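Local coordinates for DUF3201 domain-containing protein (Pyrococcus furiosus, PDB 1YB3), which is of unknown function but belongs to the DUF3201 family and folds as an antiparallel sheet with helices packed against it, at residues A67-V70 / G74-G77; W22-E27 / Q81-V86; R104-L109 / K159-R164. All coordinates share one frame; numbering follows the deposited sequence.

Contact 1: residues A67-V70 / G74-G77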
ATOM      1  N   ALA A  67      -3.976  10.788  -1.430  1.00 18.07           N
ATOM      2  CA  ALA A  67      -3.515   9.611  -2.183  1.00 17.40           C
ATOM      3  C   ALA A  67      -3.667   9.891  -3.662  1.00 18.56           C
ATOM      4  O   ALA A  67      -4.522  10.674  -4.064  1.00 19.12           O
ATOM      5  CB  ALA A  67      -4.296   8.346  -1.774  1.00 19.18           C
ATOM      6  N   PHE A  68      -2.857   9.227  -4.484  1.00 16.61           N
ATOM      7  CA  PHE A  68      -3.001   9.350  -5.946  1.00 16.12           C
ATOM      8  C   PHE A  68      -2.896   7.976  -6.590  1.00 17.97           C
ATOM      9  O   PHE A  68      -2.095   7.150  -6.148  1.00 16.70           O
ATOM     10  CB  PHE A  68      -1.997  10.343  -6.565  1.00 17.41           C
ATOM     11  CG  PHE A  68      -0.545  10.027  -6.304  1.00 16.71           C
ATOM     12  CD1 PHE A  68       0.202   9.269  -7.234  1.00 17.23           C
ATOM     13  CD2 PHE A  68       0.097  10.489  -5.143  1.00 18.05           C
ATOM     14  CE1 PHE A  68       1.558   8.999  -7.006  1.00 17.05           C
ATOM     15  CE2 PHE A  68       1.436  10.223  -4.916  1.00 16.24           C
ATOM     16  CZ  PHE A  68       2.174   9.448  -5.854  1.00 15.27           C
ATOM     17  N   ALA A  69      -3.730   7.739  -7.606  1.00 15.63           N
ATOM     18  CA  ALA A  69      -3.733   6.474  -8.357  1.00 16.73           C
ATOM     19  C   ALA A  69      -2.505   6.327  -9.253  1.00 15.45           C
ATOM     20  O   ALA A  69      -2.012   7.313  -9.847  1.00 16.34           O
ATOM     21  CB  ALA A  69      -4.993   6.416  -9.234  1.00 19.26           C
ATOM     22  N   VAL A  70      -2.029   5.086  -9.339  1.00 15.17           N
ATOM     23  CA  VAL A  70      -1.017   4.660 -10.311  1.00 15.87           C
ATOM     24  C   VAL A  70      -1.619   3.436 -11.003  1.00 16.16           C
ATOM     25  O   VAL A  70      -1.770   2.398 -10.398  1.00 17.50           O
ATOM     26  CB  VAL A  70       0.324   4.276  -9.646  1.00 14.75           C
ATOM     27  CG1 VAL A  70       1.369   3.879 -10.728  1.00 17.46           C
ATOM     28  CG2 VAL A  70       0.874   5.404  -8.746  1.00 16.71           C
ATOM     29  N   GLY A  74      -3.072   0.587  -8.665  1.00 18.17           N
ATOM     30  CA  GLY A  74      -2.184   1.131  -7.637  1.00 15.91           C
ATOM     31  C   GLY A  74      -2.661   2.441  -7.007  1.00 17.33           C
ATOM     32  O   GLY A  74      -3.422   3.196  -7.633  1.00 17.88           O
ATOM     33  N   GLU A  75      -2.203   2.676  -5.771  1.00 17.79           N
ATOM     34  CA  GLU A  75      -2.414   3.931  -5.022  1.00 15.50           C
ATOM     35  C   GLU A  75      -1.168   4.220  -4.206  1.00 14.73           C
ATOM     36  O   GLU A  75      -0.588   3.314  -3.608  1.00 16.25           O
ATOM     37  CB  GLU A  75      -3.637   3.832  -4.087  0.65 19.53           C
ATOM     38  CG  GLU A  75      -4.992   3.662  -4.799  0.65 24.43           C
ATOM     39  CD  GLU A  75      -5.570   4.964  -5.367  0.65 24.50           C
ATOM     40  OE1 GLU A  75      -5.048   6.057  -5.064  0.65 26.71           O
ATOM     41  OE2 GLU A  75      -6.562   4.886  -6.126  0.65 28.15           O
ATOM     42  N   VAL A  76      -0.752   5.486  -4.183  1.00 13.07           N
ATOM     43  CA  VAL A  76       0.330   5.916  -3.299  1.00 12.57           C
ATOM     44  C   VAL A  76      -0.238   7.049  -2.449  1.00 14.46           C
ATOM     45  O   VAL A  76      -0.926   7.928  -2.965  1.00 15.90           O
ATOM     46  CB  VAL A  76       1.482   6.459  -4.114  1.00 14.45           C
ATOM     47  CG1 VAL A  76       2.576   7.025  -3.220  1.00 16.16           C
ATOM     48  CG2 VAL A  76       2.015   5.339  -5.018  1.00 13.67           C
ATOM     49  N   GLY A  77       0.070   7.044  -1.164  1.00 14.58           N
ATOM     50  CA  GLY A  77      -0.492   8.113  -0.288  1.00 16.54           C
ATOM     51  C   GLY A  77       0.259   8.284   1.012  1.00 17.61           C
ATOM     52  O   GLY A  77       1.345   7.719   1.203  1.00 15.07           O
TER
HETATM   53  O   HOH W   1      -6.655   8.579  -5.647  1.00 28.98           O
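F68 and V76 form a hydrogen-bonded antiparallel pair between 67-70 and 74-77, whose axes run at 152° to each other. F68 N gives V76 O a bond of 2.8 Å, and V76 N returns one of 2.9 Å to F68 O. V70 pairs with G74 in the same way, but V70 N lies above the plane of the G74 carbonyl and the return bond is weak. A67 and A69 face G77 and E75 as non-hydrogen-bonded pairs.

F68 and V76 also meet through their side chains. F68 holds CG between its backbone N and carbonyl carbon (chi1 58°), and the two side chains point the same way. V76 CB comes over one ring face, near the rim, 3.5 Å from F68 CZ, a CH-pi contact. From the next hydrogen-bonded pair, V70 CG2 reaches V76 CG2 at 3.9 Å. On the other face E75 bends back beside A69, although its position is doubtful because it has two conformers.

This is a beta hairpin inside the large sheet. Strand 40-47 flanks 67-70, and strand 82-90 flanks 74-77. Helix 11-35 covers the F68 and V76 face, with I25 and R29 against F68 and L28 against V76.

Contact 2: residues W22-E27 / Q81-V86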
ATOM      1  N   TRP A  22       0.634  16.365   3.713  1.00 24.06           N
ATOM      2  CA  TRP A  22       0.131  16.842   2.437  1.00 23.30           C
ATOM      3  C   TRP A  22       1.236  17.320   1.487  1.00 23.87           C
ATOM      4  O   TRP A  22       1.224  16.958   0.306  1.00 23.00           O
ATOM      5  CB  TRP A  22      -1.001  17.881   2.623  1.00 23.24           C
ATOM      6  CG  TRP A  22      -2.348  17.226   2.743  1.00 25.41           C
ATOM      7  CD1 TRP A  22      -3.235  16.994   1.727  1.00 25.85           C
ATOM      8  CD2 TRP A  22      -2.958  16.703   3.930  1.00 25.10           C
ATOM      9  NE1 TRP A  22      -4.342  16.362   2.205  1.00 26.07           N
ATOM     10  CE2 TRP A  22      -4.208  16.170   3.552  1.00 26.18           C
ATOM     11  CE3 TRP A  22      -2.573  16.632   5.270  1.00 28.39           C
ATOM     12  CZ2 TRP A  22      -5.088  15.578   4.473  1.00 27.35           C
ATOM     13  CZ3 TRP A  22      -3.444  16.038   6.190  1.00 27.30           C
ATOM     14  CH2 TRP A  22      -4.688  15.519   5.782  1.00 26.34           C
ATOM     15  N   GLY A  23       2.216  18.075   2.003  1.00 21.63           N
ATOM     16  CA  GLY A  23       3.338  18.580   1.194  1.00 23.63           C
ATOM     17  C   GLY A  23       4.139  17.442   0.574  1.00 21.46           C
ATOM     18  O   GLY A  23       4.482  17.489  -0.610  1.00 23.29           O
ATOM     19  N   ASP A  24       4.392  16.405   1.365  1.00 19.77           N
ATOM     20  CA  ASP A  24       5.148  15.248   0.881  1.00 21.24           C
ATOM     21  C   ASP A  24       4.433  14.511  -0.259  1.00 20.55           C
ATOM     22  O   ASP A  24       5.106  14.015  -1.178  1.00 18.85           O
ATOM     23  CB  ASP A  24       5.457  14.262   2.016  1.00 22.50           C
ATOM     24  CG  ASP A  24       6.607  14.722   2.920  1.00 21.91           C
ATOM     25  OD1 ASP A  24       7.098  15.868   2.775  1.00 24.64           O
ATOM     26  OD2 ASP A  24       7.016  13.916   3.785  1.00 25.09           O
ATOM     27  N   ILE A  25       3.106  14.380  -0.187  1.00 19.48           N
ATOM     28  CA  ILE A  25       2.377  13.683  -1.259  1.00 20.39           C
ATOM     29  C   ILE A  25       2.238  14.520  -2.534  1.00 23.77           C
ATOM     30  O   ILE A  25       2.344  13.993  -3.659  1.00 22.15           O
ATOM     31  CB  ILE A  25       1.024  13.083  -0.790  1.00 18.47           C
ATOM     32  CG1 ILE A  25       1.280  11.909   0.151  1.00 21.65           C
ATOM     33  CG2 ILE A  25       0.170  12.592  -1.967  1.00 20.86           C
ATOM     34  CD1 ILE A  25       2.034  10.731  -0.503  1.00 20.77           C
ATOM     35  N   PHE A  26       2.033  15.828  -2.384  1.00 22.22           N
ATOM     36  CA  PHE A  26       2.022  16.669  -3.577  1.00 25.54           C
ATOM     37  C   PHE A  26       3.384  16.558  -4.287  1.00 24.86           C
ATOM     38  O   PHE A  26       3.444  16.421  -5.519  1.00 25.10           O
ATOM     39  CB  PHE A  26       1.648  18.121  -3.240  1.00 28.74           C
ATOM     40  CG  PHE A  26       0.202  18.295  -2.843  1.00 31.08           C
ATOM     41  CD1 PHE A  26      -0.827  17.902  -3.704  1.00 32.22           C
ATOM     42  CD2 PHE A  26      -0.136  18.866  -1.611  1.00 34.30           C
ATOM     43  CE1 PHE A  26      -2.170  18.059  -3.336  1.00 33.47           C
ATOM     44  CE2 PHE A  26      -1.485  19.031  -1.232  1.00 33.47           C
ATOM     45  CZ  PHE A  26      -2.495  18.623  -2.090  1.00 34.18           C
ATOM     46  N   GLU A  27       4.459  16.544  -3.500  1.00 24.21           N
ATOM     47  CA  GLU A  27       5.827  16.438  -4.025  1.00 27.13           C
ATOM     48  C   GLU A  27       6.057  15.073  -4.679  1.00 24.86           C
ATOM     49  O   GLU A  27       6.579  14.983  -5.809  1.00 25.36           O
ATOM     50  CB  GLU A  27       6.851  16.668  -2.910  1.00 29.20           C
ATOM     51  CG  GLU A  27       8.316  16.492  -3.340  1.00 33.94           C
ATOM     52  CD  GLU A  27       9.297  16.706  -2.188  1.00 37.99           C
ATOM     53  OE1 GLU A  27      10.009  17.745  -2.204  1.00 42.67           O
ATOM     54  OE2 GLU A  27       9.347  15.850  -1.266  1.00 39.48           O
ATOM     55  N   GLN A  81       0.885   8.054   9.836  1.00 18.63           N
ATOM     56  CA  GLN A  81       1.969   7.051  10.003  1.00 22.59           C
ATOM     57  C   GLN A  81       3.117   7.232   9.013  1.00 22.31           C
ATOM     58  O   GLN A  81       4.264   6.807   9.276  1.00 22.80           O
ATOM     59  CB  GLN A  81       1.428   5.634   9.860  1.00 23.70           C
ATOM     60  CG  GLN A  81       0.689   5.100  11.075  1.00 27.59           C
ATOM     61  CD  GLN A  81       0.232   3.651  10.893  1.00 29.00           C
ATOM     62  OE1 GLN A  81      -0.138   3.234   9.796  1.00 29.76           O
ATOM     63  NE2 GLN A  81       0.262   2.889  11.970  1.00 31.97           N
ATOM     64  N   GLY A  82       2.811   7.853   7.879  1.00 18.26           N
ATOM     65  CA  GLY A  82       3.798   8.029   6.802  1.00 20.46           C
ATOM     66  C   GLY A  82       3.282   7.599   5.440  1.00 19.27           C
ATOM     67  O   GLY A  82       2.073   7.474   5.229  1.00 17.93           O
ATOM     68  N   PHE A  83       4.221   7.387   4.507  1.00 18.00           N
ATOM     69  CA  PHE A  83       3.887   6.975   3.151  1.00 16.47           C
ATOM     70  C   PHE A  83       3.407   5.512   3.093  1.00 14.32           C
ATOM     71  O   PHE A  83       3.816   4.659   3.905  1.00 14.58           O
ATOM     72  CB  PHE A  83       5.123   7.005   2.255  1.00 20.04           C
ATOM     73  CG  PHE A  83       5.712   8.360   2.009  1.00 22.10           C
ATOM     74  CD1 PHE A  83       5.055   9.306   1.202  1.00 23.63           C
ATOM     75  CD2 PHE A  83       6.980   8.664   2.501  1.00 23.69           C
ATOM     76  CE1 PHE A  83       5.639  10.545   0.935  1.00 23.33           C
ATOM     77  CE2 PHE A  83       7.581   9.902   2.232  1.00 21.70           C
ATOM     78  CZ  PHE A  83       6.911  10.845   1.453  1.00 23.18           C
ATOM     79  N   TYR A  84       2.596   5.216   2.088  1.00 13.64           N
ATOM     80  CA  TYR A  84       2.288   3.834   1.732  1.00 13.80           C
ATOM     81  C   TYR A  84       2.058   3.746   0.225  1.00 14.51           C
ATOM     82  O   TYR A  84       1.808   4.756  -0.444  1.00 14.68           O
ATOM     83  CB  TYR A  84       1.055   3.334   2.483  1.00 15.14           C
ATOM     84  CG  TYR A  84      -0.216   4.000   2.005  1.00 16.10           C
ATOM     85  CD1 TYR A  84      -0.952   3.446   0.972  1.00 15.70           C
ATOM     86  CD2 TYR A  84      -0.638   5.223   2.545  1.00 15.91           C
ATOM     87  CE1 TYR A  84      -2.118   4.079   0.478  1.00 16.54           C
ATOM     88  CE2 TYR A  84      -1.801   5.855   2.067  1.00 16.66           C
ATOM     89  CZ  TYR A  84      -2.524   5.278   1.051  1.00 18.49           C
ATOM     90  OH  TYR A  84      -3.661   5.899   0.567  1.00 19.49           O
ATOM     91  N   PHE A  85       2.168   2.535  -0.311  1.00 13.59           N
ATOM     92  CA  PHE A  85       1.604   2.264  -1.617  1.00 13.78           C
ATOM     93  C   PHE A  85       0.912   0.922  -1.549  1.00 12.66           C
ATOM     94  O   PHE A  85       1.192   0.100  -0.671  1.00 14.65           O
ATOM     95  CB  PHE A  85       2.664   2.322  -2.739  1.00 14.98           C
ATOM     96  CG  PHE A  85       3.717   1.243  -2.639  1.00 15.51           C
ATOM     97  CD1 PHE A  85       3.523   0.019  -3.268  1.00 17.78           C
ATOM     98  CD2 PHE A  85       4.895   1.470  -1.939  1.00 16.69           C
ATOM     99  CE1 PHE A  85       4.492  -0.992  -3.195  1.00 18.41           C
ATOM    100  CE2 PHE A  85       5.875   0.444  -1.834  1.00 16.88           C
ATOM    101  CZ  PHE A  85       5.653  -0.786  -2.461  1.00 16.15           C
ATOM    102  N   VAL A  86      -0.030   0.735  -2.460  1.00 15.11           N
ATOM    103  CA  VAL A  86      -0.796  -0.505  -2.516  1.00 15.20           C
ATOM    104  C   VAL A  86      -1.124  -0.813  -3.963  1.00 17.18           C
ATOM    105  O   VAL A  86      -1.457   0.103  -4.723  1.00 15.17           O
ATOM    106  CB  VAL A  86      -2.099  -0.410  -1.643  1.00 18.09           C
ATOM    107  CG1 VAL A  86      -2.922   0.806  -2.008  1.00 18.83           C
ATOM    108  CG2 VAL A  86      -2.930  -1.715  -1.713  1.00 18.39           C
TER
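F83 reaches from strand 82-90 to helix 11-35 and sets one edge and the outer end of its ring against I25 and D24. The ring does the bridging, since the nearest CA atoms, those of I25 and F83, are 8.2 Å apart.

The tight part is small and mostly apolar. I25 CD1 meets the ring at its edge, in the ring plane, 3.8 Å from F83 CD1. I25 CG1 points away from its carbonyl carbon (chi1 -70°), and a second bend (chi2 -63°) carries CD1 to that edge. D24 comes to the outer end of the ring at about a right angle. Its methylene does most of the touching, with D24 CB 3.8 Å from F83 CZ. The D24 carboxylate is turned 17° from the ring plane, and D24 OD2 is 3.9 Å from F83 CZ. K155 and V158 of helix 155-171 also pack on F83, and P66, F68 and A78 pack on I25.

The other side of the helix is looser. F26 is exposed there, and W22 sends NE1 to E46. On the strand, Q81 is exposed, while the Y84 side chain starts away from the helix, and its hydroxyl bonds H65 NE2.

Cutting F83 back to an alanine is likely to leave I25 CD1 and the D24 methylene without their partner and open a gap between helix and strand.

The contact therefore joins helix 11-35 to the sheet by mostly apolar contact, with a carboxylate oxygen beside the ring. At its margin K155 touches F83, makes a salt bridge with E27 and lies in a long, weak ion pair with D24. Its charge is likely to help keep D24 ionised beside the aromatic ring.

Contact 3: residues R104-L109 / K159-R164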
ATOM      1  N   ARG A 104       8.573 -12.056   1.584  1.00 21.26           N
ATOM      2  CA  ARG A 104      10.016 -11.981   1.852  1.00 23.35           C
ATOM      3  C   ARG A 104      10.643 -10.660   1.420  1.00 23.03           C
ATOM      4  O   ARG A 104      11.720 -10.310   1.900  1.00 20.60           O
ATOM      5  CB  ARG A 104      10.765 -13.164   1.200  1.00 24.26           C
ATOM      6  CG  ARG A 104      10.371 -14.547   1.783  1.00 26.63           C
ATOM      7  CD  ARG A 104      10.961 -15.692   0.956  1.00 30.58           C
ATOM      8  N   ALA A 105       9.949  -9.923   0.544  1.00 21.25           N
ATOM      9  CA  ALA A 105      10.511  -8.737  -0.120  1.00 19.27           C
ATOM     10  C   ALA A 105      10.307  -7.410   0.617  1.00 18.92           C
ATOM     11  O   ALA A 105      11.043  -6.441   0.370  1.00 18.30           O
ATOM     12  CB  ALA A 105       9.971  -8.635  -1.557  1.00 20.78           C
ATOM     13  N   PHE A 106       9.281  -7.341   1.470  1.00 18.10           N
ATOM     14  CA  PHE A 106       8.894  -6.073   2.119  1.00 18.37           C
ATOM     15  C   PHE A 106       8.685  -6.224   3.609  1.00 17.36           C
ATOM     16  O   PHE A 106       8.232  -7.277   4.073  1.00 18.68           O
ATOM     17  CB  PHE A 106       7.641  -5.491   1.429  1.00 18.64           C
ATOM     18  CG  PHE A 106       7.850  -5.265  -0.036  1.00 15.93           C
ATOM     19  CD1 PHE A 106       8.567  -4.148  -0.479  1.00 18.72           C
ATOM     20  CD2 PHE A 106       7.418  -6.214  -0.977  1.00 17.41           C
ATOM     21  CE1 PHE A 106       8.821  -3.950  -1.849  1.00 16.68           C
ATOM     22  CE2 PHE A 106       7.666  -6.022  -2.345  1.00 19.12           C
ATOM     23  CZ  PHE A 106       8.379  -4.890  -2.782  1.00 17.57           C
ATOM     24  N   GLU A 107       9.031  -5.173   4.347  1.00 17.70           N
ATOM     25  CA  GLU A 107       8.954  -5.193   5.807  1.00 19.97           C
ATOM     26  C   GLU A 107       7.526  -4.978   6.345  1.00 19.70           C
ATOM     27  O   GLU A 107       6.931  -5.915   6.867  1.00 20.63           O
ATOM     28  CB  GLU A 107       9.934  -4.182   6.421  1.00 22.00           C
ATOM     29  CG  GLU A 107       9.899  -4.148   7.937  1.00 26.94           C
ATOM     30  CD  GLU A 107      10.873  -3.152   8.524  1.00 34.14           C
ATOM     31  OE1 GLU A 107      12.086  -3.273   8.231  1.00 44.82           O
ATOM     32  OE2 GLU A 107      10.438  -2.251   9.289  1.00 41.54           O
ATOM     33  N   LYS A 108       6.977  -3.763   6.184  1.00 19.16           N
ATOM     34  CA  LYS A 108       5.658  -3.413   6.753  1.00 19.81           C
ATOM     35  C   LYS A 108       4.574  -3.679   5.726  1.00 19.74           C
ATOM     36  O   LYS A 108       3.986  -2.738   5.168  1.00 19.93           O
ATOM     37  CB  LYS A 108       5.637  -1.945   7.224  1.00 20.01           C
ATOM     38  CG  LYS A 108       6.689  -1.639   8.295  1.00 22.22           C
ATOM     39  CD  LYS A 108       6.555  -0.221   8.824  1.00 26.31           C
ATOM     40  CE  LYS A 108       7.795   0.170   9.616  1.00 30.19           C
ATOM     41  NZ  LYS A 108       7.719   1.583  10.087  1.00 34.81           N
ATOM     42  N   LEU A 109       4.345  -4.966   5.476  1.00 19.21           N
ATOM     43  CA  LEU A 109       3.420  -5.449   4.458  1.00 19.07           C
ATOM     44  C   LEU A 109       2.099  -5.911   5.041  1.00 21.88           C
ATOM     45  O   LEU A 109       2.058  -6.598   6.067  1.00 20.25           O
ATOM     46  CB  LEU A 109       4.066  -6.633   3.717  1.00 20.60           C
ATOM     47  CG  LEU A 109       3.233  -7.404   2.697  1.00 19.12           C
ATOM     48  CD1 LEU A 109       3.006  -6.546   1.459  1.00 19.56           C
ATOM     49  CD2 LEU A 109       3.954  -8.698   2.336  1.00 20.60           C
ATOM     50  N   LYS A 159      10.374   5.576  -3.096  1.00 19.56           N
ATOM     51  CA  LYS A 159      10.852   5.415  -4.462  1.00 21.02           C
ATOM     52  C   LYS A 159      11.468   4.028  -4.674  1.00 18.81           C
ATOM     53  O   LYS A 159      11.133   3.336  -5.625  1.00 20.06           O
ATOM     54  CB  LYS A 159      11.867   6.503  -4.838  1.00 23.52           C
ATOM     55  CG  LYS A 159      11.284   7.880  -5.080  1.00 29.87           C
ATOM     56  CD  LYS A 159      12.404   8.852  -5.548  1.00 30.02           C
ATOM     57  CE  LYS A 159      11.866  10.253  -5.784  1.00 36.83           C
ATOM     58  NZ  LYS A 159      12.951  11.233  -6.097  1.00 37.74           N
ATOM     59  N   ARG A 160      12.353   3.609  -3.766  1.00 17.03           N
ATOM     60  CA  ARG A 160      13.020   2.313  -3.946  1.00 16.95           C
ATOM     61  C   ARG A 160      12.087   1.113  -3.818  1.00 16.97           C
ATOM     62  O   ARG A 160      12.187   0.151  -4.582  1.00 16.73           O
ATOM     63  CB  ARG A 160      14.232   2.188  -3.022  1.00 15.54           C
ATOM     64  CG  ARG A 160      14.996   0.858  -3.218  1.00 18.32           C
ATOM     65  CD  ARG A 160      16.424   0.918  -2.625  1.00 18.06           C
ATOM     66  NE  ARG A 160      16.384   1.479  -1.274  1.00 18.34           N
ATOM     67  CZ  ARG A 160      16.067   0.788  -0.185  1.00 18.06           C
ATOM     68  NH1 ARG A 160      15.816  -0.513  -0.261  1.00 17.65           N
ATOM     69  NH2 ARG A 160      16.006   1.402   0.987  1.00 18.42           N
ATOM     70  N   GLU A 161      11.167   1.165  -2.851  1.00 15.46           N
ATOM     71  CA  GLU A 161      10.260   0.041  -2.646  1.00 16.16           C
ATOM     72  C   GLU A 161       9.210  -0.100  -3.749  1.00 16.35           C
ATOM     73  O   GLU A 161       8.866  -1.219  -4.119  1.00 16.11           O
ATOM     74  CB  GLU A 161       9.626   0.092  -1.247  1.00 15.98           C
ATOM     75  CG  GLU A 161      10.629   0.043  -0.079  1.00 16.81           C
ATOM     76  CD  GLU A 161      11.619  -1.120  -0.150  1.00 19.48           C
ATOM     77  OE1 GLU A 161      11.353  -2.108  -0.851  1.00 19.09           O
ATOM     78  OE2 GLU A 161      12.654  -1.019   0.530  1.00 20.34           O
ATOM     79  N   ILE A 162       8.696   1.026  -4.266  1.00 16.89           N
ATOM     80  CA  ILE A 162       7.810   0.954  -5.443  1.00 17.71           C
ATOM     81  C   ILE A 162       8.560   0.302  -6.596  1.00 16.81           C
ATOM     82  O   ILE A 162       8.020  -0.564  -7.282  1.00 19.28           O
ATOM     83  CB  ILE A 162       7.265   2.336  -5.878  1.00 20.76           C
ATOM     84  CG1 ILE A 162       6.282   2.847  -4.845  1.00 24.41           C
ATOM     85  CG2 ILE A 162       6.644   2.247  -7.287  1.00 24.62           C
ATOM     86  CD1 ILE A 162       5.847   4.322  -5.027  1.00 23.10           C
ATOM     87  N   LYS A 163       9.820   0.688  -6.774  1.00 17.83           N
ATOM     88  CA  LYS A 163      10.642   0.123  -7.850  1.00 20.09           C
ATOM     89  C   LYS A 163      10.804  -1.393  -7.658  1.00 18.78           C
ATOM     90  O   LYS A 163      10.600  -2.173  -8.592  1.00 18.74           O
ATOM     91  CB  LYS A 163      12.008   0.821  -7.892  1.00 22.68           C
ATOM     92  CG  LYS A 163      12.981   0.179  -8.884  1.00 27.48           C
ATOM     93  CD  LYS A 163      14.286   0.972  -9.020  1.00 29.13           C
ATOM     94  CE  LYS A 163      15.166   0.837  -7.799  1.00 34.70           C
ATOM     95  NZ  LYS A 163      16.542   1.363  -8.069  1.00 38.15           N
ATOM     96  N   ARG A 164      11.169  -1.810  -6.445  1.00 16.30           N
ATOM     97  CA  ARG A 164      11.302  -3.239  -6.128  1.00 16.90           C
ATOM     98  C   ARG A 164       9.975  -3.985  -6.332  1.00 18.24           C
ATOM     99  O   ARG A 164       9.951  -5.101  -6.832  1.00 17.74           O
ATOM    100  CB  ARG A 164      11.876  -3.473  -4.722  1.00 20.27           C
ATOM    101  CG  ARG A 164      13.360  -3.048  -4.591  1.00 17.84           C
ATOM    102  CD  ARG A 164      13.886  -3.195  -3.163  1.00 18.02           C
ATOM    103  NE  ARG A 164      14.119  -4.586  -2.800  1.00 19.44           N
ATOM    104  CZ  ARG A 164      13.347  -5.299  -1.982  1.00 22.42           C
ATOM    105  NH1 ARG A 164      12.264  -4.755  -1.438  1.00 21.03           N
ATOM    106  NH2 ARG A 164      13.661  -6.565  -1.705  1.00 21.73           N
TER
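R164 reaches from helix 155-171 to the carbonyl of A105, the last residue of helix 96-105. R164 NH1 binds A105 O at 2.8 Å, and the bond is nearly straight at 166°. The oxygen lies in the guanidinium plane. R164 NH2 adds a weak bond of 3.3 Å to A105 O, so one carbonyl receives two donors.

F106 fills the space beside this bond. Its ring edge faces the carboxylate of E161, with F106 CE1 3.3 Å from E161 OE1. The oxygen lies near the ring plane, and the carboxylate stands at 84° to it. R164 NH1 approaches the same carbon obliquely, with 3.6 Å between R164 NH1 and F106 CE1.

One turn apart on the helix, E161 and R164 hold each other in place. R164 NH1 also bonds E161 OE1 at 2.9 Å as part of a salt bridge, and E161 OE1 takes this bond on its syn lone pair. E161 bends at its second torsion (chi2 -52°), which brings the carboxylate back to the guanidinium. In R164 a bend at chi3 carries the guanidinium across to A105 O. R160 adds charge at the other carboxylate oxygen, E161 OE2, through a salt bridge, though none of its N-H groups points at that oxygen. R160 NE pairs in turn with E156.

Further out, V149 of strand 144-150 packs on F106, while F85 and L151 touch E161.

The positive R164 sits at the carboxyl end of helix 96-105 and would probably be stabilised by the partial negative charge there. E161 probably offsets part of the arginine charge. Its bond to NH1, with those to A105 O, would fix the rotation of the guanidinium. The polar network thus ties the end of one helix to the side of another, with an aromatic ring packed alongside.

Overall arrangement
Contacts 1 and 2 lie close together, with centres about 9 Å apart, and contact 3 is about 15 Å from each. Along the chain contact 1 is nested inside the loop closed by contact 2, and contact 3 follows both. All three reach the seven-stranded antiparallel sheet. Strands 74-79 and 82-90 are neighbours in it, so contacts 1 and 2 share backbone bonds such as E75 N to V86 O. Helices 11-35 and 155-171 share one face of the sheet. I162 of helix 155-171 touches both V76 and F85, and it joins contact 3, which is only partly buried, to the buried layer of contacts 1 and 2.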